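Local coordinates for protein acyl-CoA thioesterase II (Mycobacterium avium subsp. paratuberculosis, PDB 4R9Z) that probably hydrolyses fatty acyl-CoA thioesters to free fatty acids and coenzyme A, as expected for a double hot-dog acyl-CoA thioesterase, at residues B[15-20]-B[50-55]; B[27-32]-B[39-44]; B[81-86]-B[91-96]; B[153-158]-B[195-200]; B[166-171]-B[207-212]. All blocks are in the same frame, centred on the assembly; numbering follows the deposited sequence.

Contact 1 of 5, residues B[15-20]-B[50-55]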
# COMPACT_ATOMS: atom_id res chain seq x y z
N LEU B 15 -8.80 -13.14 17.98
CA LEU B 15 -9.16 -11.89 17.35
C LEU B 15 -9.98 -10.99 18.27
O LEU B 15 -10.11 -9.79 18.02
CB LEU B 15 -9.92 -12.14 16.05
CG LEU B 15 -9.06 -12.81 14.98
CD1 LEU B 15 -9.77 -12.86 13.64
CD2 LEU B 15 -7.72 -12.10 14.85
N GLU B 16 -10.55 -11.57 19.32
CA GLU B 16 -11.21 -10.75 20.34
C GLU B 16 -10.18 -10.21 21.30
O GLU B 16 -9.84 -10.85 22.30
CB GLU B 16 -12.29 -11.54 21.08
CG GLU B 16 -13.64 -11.55 20.38
CD GLU B 16 -14.12 -10.15 20.04
OE1 GLU B 16 -14.41 -9.37 20.97
OE2 GLU B 16 -14.21 -9.83 18.83
N LEU B 17 -9.68 -9.02 21.00
CA LEU B 17 -8.60 -8.42 21.76
C LEU B 17 -9.07 -8.00 23.13
O LEU B 17 -10.24 -7.66 23.32
CB LEU B 17 -8.04 -7.21 21.02
CG LEU B 17 -7.72 -7.43 19.55
CD1 LEU B 17 -7.25 -6.13 18.92
CD2 LEU B 17 -6.67 -8.51 19.41
N GLU B 18 -8.16 -8.02 24.10
CA GLU B 18 -8.44 -7.47 25.41
C GLU B 18 -8.05 -6.01 25.45
O GLU B 18 -6.89 -5.66 25.21
CB GLU B 18 -7.70 -8.23 26.51
CG GLU B 18 -8.21 -7.92 27.91
CD GLU B 18 -7.20 -8.25 28.99
OE1 GLU B 18 -6.10 -8.74 28.65
OE2 GLU B 18 -7.50 -8.00 30.18
N ARG B 19 -9.01 -5.14 25.74
CA ARG B 19 -8.71 -3.74 25.89
C ARG B 19 -8.09 -3.48 27.27
O ARG B 19 -8.64 -3.89 28.29
CB ARG B 19 -9.97 -2.89 25.71
CG ARG B 19 -9.67 -1.42 25.72
CD ARG B 19 -10.92 -0.59 25.75
NE ARG B 19 -11.60 -0.50 24.46
CZ ARG B 19 -11.40 0.48 23.58
NH1 ARG B 19 -10.53 1.44 23.85
NH2 ARG B 19 -12.07 0.49 22.43
N VAL B 20 -6.94 -2.82 27.29
CA VAL B 20 -6.28 -2.46 28.54
C VAL B 20 -6.14 -0.95 28.67
O VAL B 20 -5.48 -0.46 29.58
CB VAL B 20 -4.89 -3.12 28.67
CG1 VAL B 20 -5.02 -4.63 28.72
CG2 VAL B 20 -3.99 -2.70 27.52
N ALA B 50 -7.41 -0.82 15.71
CA ALA B 50 -7.75 0.47 15.13
C ALA B 50 -9.26 0.65 15.00
O ALA B 50 -9.80 1.69 15.37
CB ALA B 50 -7.08 0.62 13.77
N SER B 51 -9.92 -0.37 14.48
CA SER B 51 -11.36 -0.32 14.23
C SER B 51 -12.17 -0.05 15.49
O SER B 51 -13.16 0.67 15.44
CB SER B 51 -11.82 -1.63 13.59
OG SER B 51 -11.08 -1.91 12.42
N ARG B 52 -11.77 -0.65 16.60
CA ARG B 52 -12.46 -0.47 17.88
C ARG B 52 -12.28 0.93 18.48
O ARG B 52 -13.02 1.31 19.37
CB ARG B 52 -11.99 -1.53 18.88
CG ARG B 52 -12.49 -2.92 18.55
CD ARG B 52 -11.91 -3.99 19.45
NE ARG B 52 -12.32 -3.84 20.84
CZ ARG B 52 -11.99 -4.69 21.81
NH1 ARG B 52 -11.24 -5.75 21.53
NH2 ARG B 52 -12.41 -4.49 23.04
N THR B 53 -11.29 1.67 17.99
CA THR B 53 -11.09 3.06 18.40
C THR B 53 -11.74 4.01 17.40
O THR B 53 -11.62 5.23 17.53
CB THR B 53 -9.61 3.44 18.52
OG1 THR B 53 -9.01 3.54 17.22
CG2 THR B 53 -8.86 2.45 19.40
N ALA B 54 -12.36 3.46 16.37
CA ALA B 54 -13.13 4.26 15.41
C ALA B 54 -14.61 3.91 15.53
O ALA B 54 -15.02 2.82 15.14
CB ALA B 54 -12.63 4.04 14.00
N ALA B 55 -15.40 4.85 16.02
CA ALA B 55 -16.75 4.54 16.46
C ALA B 55 -17.72 4.32 15.31
O ALA B 55 -18.12 5.27 14.63
CB ALA B 55 -17.25 5.66 17.37

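Contact 2 of 5, residues B[27-32]-B[39-44]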
# COMPACT_ATOMS: atom_id res chain seq x y z
N GLY B 27 -3.32 -8.80 22.35
CA GLY B 27 -3.80 -9.84 21.46
C GLY B 27 -3.11 -11.16 21.71
O GLY B 27 -1.88 -11.24 21.74
N GLN B 28 -3.90 -12.20 21.92
CA GLN B 28 -3.32 -13.50 22.23
C GLN B 28 -2.86 -14.17 20.95
O GLN B 28 -3.51 -14.06 19.91
CB GLN B 28 -4.32 -14.39 22.97
CG GLN B 28 -4.57 -13.97 24.41
CD GLN B 28 -3.29 -13.71 25.19
OE1 GLN B 28 -2.29 -14.42 25.02
NE2 GLN B 28 -3.30 -12.69 26.03
N GLN B 29 -1.72 -14.85 21.03
CA GLN B 29 -1.16 -15.49 19.86
C GLN B 29 -1.43 -16.97 19.94
O GLN B 29 -1.62 -17.52 21.03
CB GLN B 29 0.34 -15.21 19.76
CG GLN B 29 0.69 -13.74 19.70
CD GLN B 29 -0.09 -13.01 18.62
OE1 GLN B 29 -0.09 -13.42 17.46
NE2 GLN B 29 -0.75 -11.92 19.00
N LEU B 30 -1.44 -17.63 18.80
CA LEU B 30 -1.68 -19.06 18.77
C LEU B 30 -0.43 -19.81 18.36
O LEU B 30 0.37 -19.31 17.56
CB LEU B 30 -2.86 -19.37 17.84
CG LEU B 30 -2.98 -18.57 16.55
CD1 LEU B 30 -1.98 -19.02 15.51
CD2 LEU B 30 -4.40 -18.64 15.99
N PRO B 31 -0.23 -21.00 18.95
CA PRO B 31 0.91 -21.89 18.72
C PRO B 31 1.19 -22.17 17.26
O PRO B 31 0.29 -22.47 16.47
CB PRO B 31 0.50 -23.17 19.45
CG PRO B 31 -0.36 -22.70 20.56
CD PRO B 31 -1.10 -21.49 20.04
N ALA B 32 2.47 -22.08 16.95
CA ALA B 32 2.92 -22.32 15.63
C ALA B 32 4.22 -23.05 15.75
O ALA B 32 5.00 -22.79 16.68
CB ALA B 32 3.10 -21.02 14.91
N GLY B 39 2.12 -12.88 9.71
CA GLY B 39 1.77 -11.51 9.41
C GLY B 39 0.27 -11.27 9.36
O GLY B 39 -0.24 -10.38 10.05
N GLY B 40 -0.43 -12.08 8.58
CA GLY B 40 -1.86 -11.94 8.41
C GLY B 40 -2.61 -11.93 9.73
O GLY B 40 -3.60 -11.22 9.88
N HIS B 41 -2.12 -12.72 10.68
CA HIS B 41 -2.73 -12.79 12.00
C HIS B 41 -2.52 -11.52 12.81
O HIS B 41 -3.47 -10.96 13.36
CB HIS B 41 -2.16 -13.99 12.77
CG HIS B 41 -2.65 -14.09 14.18
ND1 HIS B 41 -3.89 -14.59 14.50
CD2 HIS B 41 -2.07 -13.74 15.35
CE1 HIS B 41 -4.05 -14.55 15.81
NE2 HIS B 41 -2.96 -14.04 16.35
N ILE B 42 -1.28 -11.05 12.87
CA ILE B 42 -0.96 -9.88 13.67
C ILE B 42 -1.53 -8.62 13.04
O ILE B 42 -1.91 -7.69 13.75
CB ILE B 42 0.57 -9.75 13.90
CG1 ILE B 42 0.85 -8.77 15.04
CG2 ILE B 42 1.29 -9.34 12.64
CD1 ILE B 42 2.24 -8.90 15.62
N SER B 43 -1.60 -8.58 11.71
CA SER B 43 -2.15 -7.42 11.02
C SER B 43 -3.67 -7.38 11.15
O SER B 43 -4.28 -6.31 11.14
CB SER B 43 -1.74 -7.40 9.55
OG SER B 43 -2.45 -8.38 8.80
N ALA B 44 -4.29 -8.55 11.24
CA ALA B 44 -5.73 -8.64 11.45
C ALA B 44 -6.10 -8.13 12.83
O ALA B 44 -7.11 -7.44 13.01
CB ALA B 44 -6.21 -10.06 11.26

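Contact 3 of 5, residues B[81-86]-B[91-96]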
# COMPACT_ATOMS: atom_id res chain seq x y z
N VAL B 81 -2.97 5.00 17.81
CA VAL B 81 -2.79 6.44 17.82
C VAL B 81 -3.77 7.11 16.85
O VAL B 81 -3.96 6.65 15.73
CB VAL B 81 -1.34 6.83 17.47
CG1 VAL B 81 -1.21 8.33 17.27
CG2 VAL B 81 -0.40 6.35 18.56
N ASP B 82 -4.42 8.18 17.30
CA ASP B 82 -5.38 8.92 16.49
C ASP B 82 -4.67 9.88 15.53
O ASP B 82 -4.18 10.93 15.94
CB ASP B 82 -6.34 9.68 17.42
CG ASP B 82 -7.32 10.57 16.66
OD1 ASP B 82 -7.53 10.37 15.45
OD2 ASP B 82 -7.91 11.47 17.30
N LEU B 83 -4.58 9.49 14.26
CA LEU B 83 -3.97 10.30 13.21
C LEU B 83 -4.94 11.35 12.69
O LEU B 83 -4.55 12.46 12.35
CB LEU B 83 -3.48 9.43 12.06
CG LEU B 83 -2.47 8.36 12.45
CD1 LEU B 83 -2.04 7.58 11.22
CD2 LEU B 83 -1.28 8.98 13.15
N GLN B 84 -6.20 10.96 12.59
CA GLN B 84 -7.23 11.89 12.16
C GLN B 84 -8.61 11.48 12.62
O GLN B 84 -8.98 10.31 12.56
CB GLN B 84 -7.22 12.03 10.64
CG GLN B 84 -8.24 13.02 10.13
CD GLN B 84 -8.84 12.60 8.81
OE1 GLN B 84 -9.00 11.41 8.54
NE2 GLN B 84 -9.17 13.58 7.98
N GLU B 85 -9.39 12.45 13.07
CA GLU B 85 -10.76 12.19 13.46
C GLU B 85 -11.62 13.29 12.88
O GLU B 85 -11.75 14.37 13.46
CB GLU B 85 -10.90 12.12 14.98
CG GLU B 85 -12.27 11.65 15.45
CD GLU B 85 -12.58 10.22 15.02
OE1 GLU B 85 -11.63 9.43 14.82
OE2 GLU B 85 -13.77 9.88 14.90
N GLY B 86 -12.19 13.02 11.72
CA GLY B 86 -12.95 14.01 10.99
C GLY B 86 -14.42 13.67 10.87
O GLY B 86 -14.88 12.61 11.31
N ALA B 91 -8.40 8.13 10.78
CA ALA B 91 -7.13 7.49 10.49
C ALA B 91 -6.48 7.02 11.79
O ALA B 91 -6.57 7.70 12.81
CB ALA B 91 -6.21 8.44 9.75
N ARG B 92 -5.86 5.85 11.75
CA ARG B 92 -5.20 5.30 12.92
C ARG B 92 -3.80 4.79 12.62
O ARG B 92 -3.52 4.35 11.51
CB ARG B 92 -6.03 4.17 13.53
CG ARG B 92 -7.43 4.59 13.94
CD ARG B 92 -7.38 5.56 15.11
NE ARG B 92 -8.71 5.88 15.60
CZ ARG B 92 -9.31 7.04 15.36
NH1 ARG B 92 -8.70 7.97 14.65
NH2 ARG B 92 -10.53 7.27 15.84
N ARG B 93 -2.93 4.88 13.62
CA ARG B 93 -1.65 4.18 13.61
C ARG B 93 -1.75 3.06 14.63
O ARG B 93 -2.30 3.25 15.71
CB ARG B 93 -0.49 5.10 13.98
CG ARG B 93 0.82 4.36 14.17
CD ARG B 93 1.92 5.21 14.80
NE ARG B 93 1.81 6.64 14.53
CZ ARG B 93 2.21 7.59 15.38
NH1 ARG B 93 2.74 7.24 16.55
NH2 ARG B 93 2.08 8.87 15.07
N VAL B 94 -1.24 1.88 14.30
CA VAL B 94 -1.19 0.80 15.27
C VAL B 94 0.22 0.25 15.32
O VAL B 94 0.79 -0.11 14.29
CB VAL B 94 -2.17 -0.33 14.96
CG1 VAL B 94 -1.99 -1.47 15.95
CG2 VAL B 94 -3.60 0.18 14.99
N THR B 95 0.79 0.19 16.51
CA THR B 95 2.12 -0.37 16.69
C THR B 95 2.02 -1.61 17.56
O THR B 95 1.48 -1.56 18.66
CB THR B 95 3.10 0.66 17.32
OG1 THR B 95 3.20 1.80 16.46
CG2 THR B 95 4.47 0.06 17.48
N ALA B 96 2.49 -2.74 17.04
CA ALA B 96 2.45 -3.99 17.80
C ALA B 96 3.80 -4.28 18.43
O ALA B 96 4.83 -4.27 17.76
CB ALA B 96 2.02 -5.13 16.91

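Contact 4 of 5, residues B[153-158]-B[195-200]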
# COMPACT_ATOMS: atom_id res chain seq x y z
N TRP B 153 -0.48 -25.60 11.77
CA TRP B 153 -0.57 -24.15 11.87
C TRP B 153 -2.00 -23.68 12.04
O TRP B 153 -2.80 -23.72 11.10
CB TRP B 153 0.04 -23.49 10.63
CG TRP B 153 1.49 -23.80 10.43
CD1 TRP B 153 2.01 -24.96 9.93
CD2 TRP B 153 2.60 -22.93 10.68
NE1 TRP B 153 3.38 -24.87 9.88
CE2 TRP B 153 3.77 -23.64 10.33
CE3 TRP B 153 2.72 -21.63 11.18
CZ2 TRP B 153 5.04 -23.09 10.46
CZ3 TRP B 153 3.99 -21.09 11.31
CH2 TRP B 153 5.13 -21.82 10.95
N ALA B 154 -2.32 -23.21 13.24
CA ALA B 154 -3.66 -22.76 13.59
C ALA B 154 -4.14 -21.63 12.68
O ALA B 154 -5.32 -21.57 12.33
CB ALA B 154 -3.70 -22.32 15.04
N SER B 155 -3.23 -20.74 12.32
CA SER B 155 -3.55 -19.60 11.46
C SER B 155 -3.92 -20.01 10.04
O SER B 155 -4.54 -19.24 9.30
CB SER B 155 -2.37 -18.63 11.43
OG SER B 155 -1.45 -18.95 12.45
N LEU B 156 -3.50 -21.20 9.63
CA LEU B 156 -3.81 -21.72 8.30
C LEU B 156 -5.08 -22.57 8.21
O LEU B 156 -5.70 -22.64 7.15
CB LEU B 156 -2.62 -22.52 7.77
CG LEU B 156 -1.30 -21.76 7.72
CD1 LEU B 156 -0.21 -22.61 7.07
CD2 LEU B 156 -1.45 -20.43 7.01
N ARG B 157 -5.47 -23.20 9.31
CA ARG B 157 -6.55 -24.20 9.27
C ARG B 157 -7.99 -23.70 9.42
O ARG B 157 -8.92 -24.51 9.39
CB ARG B 157 -6.29 -25.27 10.35
CG ARG B 157 -5.05 -26.11 10.09
CD ARG B 157 -4.93 -27.28 11.07
NE ARG B 157 -4.30 -26.91 12.34
CZ ARG B 157 -4.95 -26.71 13.47
NH1 ARG B 157 -6.27 -26.84 13.51
NH2 ARG B 157 -4.29 -26.38 14.58
N TRP B 158 -8.20 -22.40 9.58
CA TRP B 158 -9.55 -21.89 9.81
C TRP B 158 -10.36 -21.69 8.54
O TRP B 158 -11.51 -21.24 8.60
CB TRP B 158 -9.53 -20.58 10.59
CG TRP B 158 -8.72 -19.49 9.98
CD1 TRP B 158 -7.37 -19.35 10.03
CD2 TRP B 158 -9.21 -18.39 9.20
NE1 TRP B 158 -6.98 -18.23 9.34
CE2 TRP B 158 -8.09 -17.62 8.82
CE3 TRP B 158 -10.48 -17.98 8.79
CZ2 TRP B 158 -8.20 -16.46 8.06
CZ3 TRP B 158 -10.59 -16.83 8.02
CH2 TRP B 158 -9.46 -16.08 7.67
N VAL B 195 -10.92 -11.04 6.14
CA VAL B 195 -10.53 -10.88 4.75
C VAL B 195 -9.05 -10.52 4.68
O VAL B 195 -8.27 -11.18 3.98
CB VAL B 195 -11.36 -9.81 4.05
CG1 VAL B 195 -10.70 -9.41 2.75
CG2 VAL B 195 -12.76 -10.32 3.81
N ALA B 196 -8.65 -9.48 5.40
CA ALA B 196 -7.25 -9.08 5.46
C ALA B 196 -6.37 -10.22 5.96
O ALA B 196 -5.30 -10.46 5.40
CB ALA B 196 -7.09 -7.86 6.35
N TYR B 197 -6.83 -10.90 7.01
CA TYR B 197 -6.13 -12.06 7.58
C TYR B 197 -5.77 -13.08 6.50
O TYR B 197 -4.61 -13.47 6.36
CB TYR B 197 -7.00 -12.70 8.66
CG TYR B 197 -6.30 -13.62 9.65
CD1 TYR B 197 -5.27 -14.47 9.25
CD2 TYR B 197 -6.67 -13.63 10.99
CE1 TYR B 197 -4.64 -15.30 10.15
CE2 TYR B 197 -6.05 -14.46 11.90
CZ TYR B 197 -5.03 -15.30 11.48
OH TYR B 197 -4.41 -16.13 12.38
N MET B 198 -6.77 -13.53 5.76
CA MET B 198 -6.59 -14.56 4.75
C MET B 198 -5.86 -14.03 3.52
O MET B 198 -5.06 -14.74 2.91
CB MET B 198 -7.96 -15.16 4.38
CG MET B 198 -8.42 -14.91 2.95
SD MET B 198 -7.75 -16.09 1.78
CE MET B 198 -7.74 -17.57 2.79
N SER B 199 -6.12 -12.77 3.16
CA SER B 199 -5.49 -12.14 2.00
C SER B 199 -3.97 -12.12 2.13
O SER B 199 -3.26 -12.13 1.13
CB SER B 199 -6.00 -10.71 1.82
OG SER B 199 -5.47 -9.86 2.82
N ALA B 200 -3.49 -12.07 3.36
CA ALA B 200 -2.06 -12.03 3.62
C ALA B 200 -1.40 -13.41 3.61
O ALA B 200 -0.36 -13.60 2.97
CB ALA B 200 -1.79 -11.32 4.94

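Contact 5 of 5, residues B[166-171]-B[207-212]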
# COMPACT_ATOMS: atom_id res chain seq x y z
N THR B 166 -3.20 -23.34 -11.97
CA THR B 166 -1.84 -23.01 -11.60
C THR B 166 -0.89 -22.76 -12.76
O THR B 166 -0.86 -23.49 -13.75
CB THR B 166 -1.24 -24.14 -10.73
OG1 THR B 166 -2.06 -24.34 -9.58
CG2 THR B 166 0.18 -23.80 -10.29
N GLU B 167 -0.11 -21.69 -12.62
CA GLU B 167 1.04 -21.45 -13.46
C GLU B 167 2.16 -20.95 -12.55
O GLU B 167 1.90 -20.27 -11.56
CB GLU B 167 0.71 -20.45 -14.57
CG GLU B 167 0.49 -19.04 -14.07
CD GLU B 167 0.10 -18.08 -15.18
OE1 GLU B 167 -0.01 -18.53 -16.34
OE2 GLU B 167 -0.09 -16.88 -14.89
N THR B 168 3.40 -21.32 -12.86
CA THR B 168 4.54 -20.92 -12.03
C THR B 168 5.42 -19.87 -12.69
O THR B 168 6.23 -19.22 -12.02
CB THR B 168 5.40 -22.13 -11.64
OG1 THR B 168 5.99 -22.69 -12.82
CG2 THR B 168 4.54 -23.17 -10.95
N VAL B 169 5.28 -19.70 -13.99
CA VAL B 169 6.06 -18.70 -14.71
C VAL B 169 5.36 -17.38 -14.45
O VAL B 169 4.14 -17.30 -14.58
CB VAL B 169 6.14 -19.00 -16.23
CG1 VAL B 169 6.69 -17.80 -16.98
CG2 VAL B 169 7.00 -20.22 -16.49
N PRO B 170 6.12 -16.34 -14.06
CA PRO B 170 5.56 -15.04 -13.69
C PRO B 170 4.63 -14.49 -14.77
O PRO B 170 4.94 -14.67 -15.95
CB PRO B 170 6.80 -14.16 -13.52
CG PRO B 170 7.85 -15.13 -13.07
CD PRO B 170 7.59 -16.38 -13.86
N PRO B 171 3.53 -13.82 -14.39
CA PRO B 171 3.08 -13.40 -13.05
C PRO B 171 2.59 -14.53 -12.13
O PRO B 171 2.18 -14.24 -11.00
CB PRO B 171 1.94 -12.43 -13.35
CG PRO B 171 1.41 -12.86 -14.66
CD PRO B 171 2.57 -13.41 -15.44
N ALA B 207 4.53 -16.05 -5.28
CA ALA B 207 5.93 -15.66 -5.23
C ALA B 207 6.88 -16.80 -5.05
O ALA B 207 7.92 -16.83 -5.64
CB ALA B 207 6.13 -14.64 -4.15
N PHE B 208 6.52 -17.72 -4.20
CA PHE B 208 7.29 -18.91 -4.02
C PHE B 208 7.31 -19.72 -5.29
O PHE B 208 8.28 -20.31 -5.66
CB PHE B 208 6.71 -19.74 -2.91
CG PHE B 208 7.60 -20.83 -2.45
CD1 PHE B 208 8.84 -20.54 -1.93
CD2 PHE B 208 7.22 -22.14 -2.55
CE1 PHE B 208 9.67 -21.55 -1.52
CE2 PHE B 208 8.05 -23.15 -2.12
CZ PHE B 208 9.27 -22.86 -1.61
N ALA B 209 6.20 -19.77 -5.97
CA ALA B 209 6.15 -20.46 -7.25
C ALA B 209 7.07 -19.82 -8.30
O ALA B 209 7.84 -20.52 -8.96
CB ALA B 209 4.72 -20.51 -7.77
N ALA B 210 6.97 -18.51 -8.46
CA ALA B 210 7.76 -17.79 -9.45
C ALA B 210 9.27 -17.99 -9.32
O ALA B 210 9.99 -17.94 -10.30
CB ALA B 210 7.43 -16.31 -9.40
N ARG B 211 9.73 -18.20 -8.09
CA ARG B 211 11.16 -18.37 -7.83
C ARG B 211 11.69 -19.76 -8.15
O ARG B 211 12.89 -19.94 -8.33
CB ARG B 211 11.46 -18.08 -6.37
CG ARG B 211 11.78 -16.65 -6.07
CD ARG B 211 12.24 -16.51 -4.63
NE ARG B 211 13.41 -15.64 -4.50
CZ ARG B 211 13.41 -14.34 -4.77
NH1 ARG B 211 12.29 -13.73 -5.17
NH2 ARG B 211 14.52 -13.64 -4.62
N GLY B 212 10.80 -20.73 -8.22
CA GLY B 212 11.21 -22.11 -8.37
C GLY B 212 11.13 -22.78 -7.02
O GLY B 212 11.41 -23.97 -6.88

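Contact 1 of 5, residues B[15-20]-B[50-55]
With CG anti to its own carbonyl carbon (chi1 -71°) and a bend at chi3, Arg-52 sends its guanidinium across to Leu-17, while Arg-19, whose CG lies anti to the backbone N (chi1 -174°), reaches back the other way to the carbonyl of Arg-52. The exchange takes place at the C-terminal end of helix 39-52, one of the long helices cradled by curved antiparallel strands in this double hot-dog fold, and it ties that end to the chain entering the short edge strand 18-19. The stronger link is Arg-52 NH1 to Leu-17 O, 2.8 Å long and nearly straight (167° at the hydrogen). The oxygen sits at the edge of the guanidinium, in its plane, yet the donor stands well above the plane of the Leu-17 carbonyl and so does not follow a lone pair. Leu-17 CB lies 3.6 Å from the same NH1, and the Leu-17 side chain packs on Gln-45 and Ala-49 of the helix. In return, Arg-19 NH2 makes a weak bond of 3.3 Å to Arg-52 O; its NH1 is held by Gly-21 O. The two like charges come near each other, Arg-19 NE being 4.3 Å from Arg-52 NH2, a cost that the carbonyl acceptors would be expected to offset. Both arginines also rest on Phe-25 of strand 24-27. Where the helix finishes, one residue grips a carbonyl twice: Thr-53 OG1 lies 2.7 Å from Ala-50 O, and Thr-53 N lies 3.0 Å from Ala-50 O.

Contact 2 of 5, residues B[27-32]-B[39-44]
Leu-30 lies over one face of the His-41 imidazole, its CD2 4.1 Å from CE1 of the ring. A first torsion of 38° sets Leu-30 CG between the backbone N and the carbonyl carbon, and this turns the isobutyl end toward helix 39-52; the same side chain also meets Thr-14 of helix 8-15 and Ser-155 of a loop. The edge of the imidazole has polar neighbours instead. Gln-28 O lies in the ring plane, 3.6 Å from His-41 NE2, and Gln-29 OE1 comes within 3.1 Å of the same nitrogen, but at an angle too poor for a hydrogen bond. The Gln-29 amide stands almost upright against the ring, their planes 78° apart. Two bonds of its nitrogen would be expected to hold that rotation: Gln-29 NE2 donates to Gly-27 O at 3.0 Å, from well above the carbonyl plane, and to Gln-45 OE1. Gln-45, one helical turn beyond His-41, also donates its NE2 to Gln-28 O, so that the loop is stitched to the helix through two glutamines. At the other ring nitrogen, His-41 ND1 is hydrogen-bonded to Tyr-197 OH, and the two rings meet at about 70°. The segment 27-32 thus leaves strand 24-27 and passes beside the glycine-rich first turn of helix 39-52, one of the two long helices that the strands of a double hot-dog fold wrap.

Contact 3 of 5, residues B[81-86]-B[91-96]
Strands 76-85 and 89-98 run antiparallel as a hairpin, with Val-81 and Arg-93 as a hydrogen-bonded pair and Asp-82 opposite Arg-92 as a non-hydrogen-bonded one, until a classic beta bulge places both Leu-83 and Gln-84 against Ala-91. Leu-83 N (3.0 Å) and Gln-84 N (3.3 Å) share Ala-91 O, which also accepts from Arg-92 NH1. That arginine bends at chi2 (-67°) and folds back over the bulge. Its NH1 forms a salt bridge with Asp-82 OD1 at 2.8 Å, the carboxylate and guanidinium planes 70° apart, and its NH2 meets Glu-85 OE1 at 2.6 Å near the guanidinium plane. Two carboxylates and the bulge carbonyl therefore gather at the NH1 and NH2 end of the buried Arg-92 guanidinium. On the other face of the hairpin, Val-81 and Arg-93 lie side by side, with Val-81 CG1 over the centre of the Arg-93 guanidinium, 3.9 Å above its plane. Leu-83, at the corner, touches Ala-91 CB, and Arg-93 is salt-bridged to Glu-105 of the second subunit. On the face of Arg-92, Thr-53 OG1 accepts from Arg-92 NE, Ala-50 of helix 39-52 covers Arg-92 and Val-94, and strand 101-111 continues the sheet beyond strand 89-98.

Contact 4 of 5, residues B[153-158]-B[195-200]
Trp-158 drives the edge of its indole against the face of Tyr-197, and this buried half of the contact is closely filled. The pair is edge-to-face: the five-membered ring of Trp-158 has its centroid 4.9 Å from that of the phenol, with planes 61° apart. Trp-158 CZ2 lies over the phenol, 3.7 Å from Tyr-197 CD1, and Trp-158 NE1 sits above the same face nearer its rim, 3.8 Å from Tyr-197 CE1. Further along the six-membered ring, Trp-158 CH2 meets Met-198 CB at 3.7 Å, so the indole is wedged against two successive residues of the helix. Its first torsion (56°) sets Trp-158 CG between the backbone N and the carbonyl carbon and brings the indole edge back beside its own segment, where NE1 makes a weak bond to Ser-155 O. Helix 188-201, which supplies Tyr-197, is one of the long helices enclosed by sheet in the double hot-dog architecture; Met-256 of strand 249-258 packs on its Val-195, Met-198 and Ser-199, and Leu-8 and Val-11 of helix 8-15 press on the indole. Toward Ser-155 the contact thins out. Here the closest approach is at the end of the phenol, where Ser-155 CB comes to 3.4 Å from Tyr-197 OH while its OG stays 4.1 Å from that oxygen; the hydroxyl is bonded instead to His-41 ND1. Arg-157, between the two touching residues of its segment, is exposed to solvent, and the likewise exposed Trp-153 at the start leans on Pro-33 and Leu-38 rather than on helix 188-201.

Contact 5 of 5, residues B[166-171]-B[207-212]
Thr-168 and Pro-170 both present carbon atoms to small side chains on one flank of helix 204-211, Thr-168 to Ala-209 and Pro-170 to Ala-210. The helix ends in a Schellman motif at Gly-212, and the segment 166-171 that passes across its flank belongs to the connection between strands 159-163 and 176-180 of the double hot-dog fold. Thr-168 places CG2 anti to the carbonyl carbon (chi1 65° for OG1), which directs the methyl rather than the hydroxyl to the helix; CG2 stands 4.1 Å from Ala-209 CB. Two residues on, the pyrrolidine of Pro-170 meets the next helical methyl with its outer carbon, CG lying 3.9 Å from Ala-210 CB. Val-169, between them, points its side chain away, so the helix is met by alternate residues. The backbones come close in the same place: Thr-168 O receives a CA-H...O contact from Ala-210 CA at 3.3 Å, with an angle of 160° at the hydrogen. The contact thus consists of the two alanine methyls, the threonine methyl and carbonyl, and the proline ring. Tyr-122 of the second subunit packs on both Pro-170 and Ala-210, which brings this surface patch to the dimer interface. On another flank, Arg-211 reaches from the helix to Gly-247 O and Ser-245 OG. At the helix end Gly-212 takes a positive phi (101°), and its N still bonds back to Ala-209 O, 3.1 Å away.

Overall arrangement
From the N terminus, contact 1 closes the first loop, tying the approach to strand 18-19 to the end of helix 39-52; contact 2 is nested within it and fastens the loop after strand 24-27 to the start of the same helix. Contact 3 follows in series as a hairpin, touching contact 1 through Thr-53 and Arg-92 about 12 Å away between centres. Contacts 4 and 5 come later and cross, their segments alternating along the chain as they engage the successive helices 188-201 and 204-211. Contacts 2 and 4, with centres about 9 Å apart, join helices 39-52 and 188-201. Contacts 3 and 5, on opposite sides of the chain's centre, both touch the second subunit.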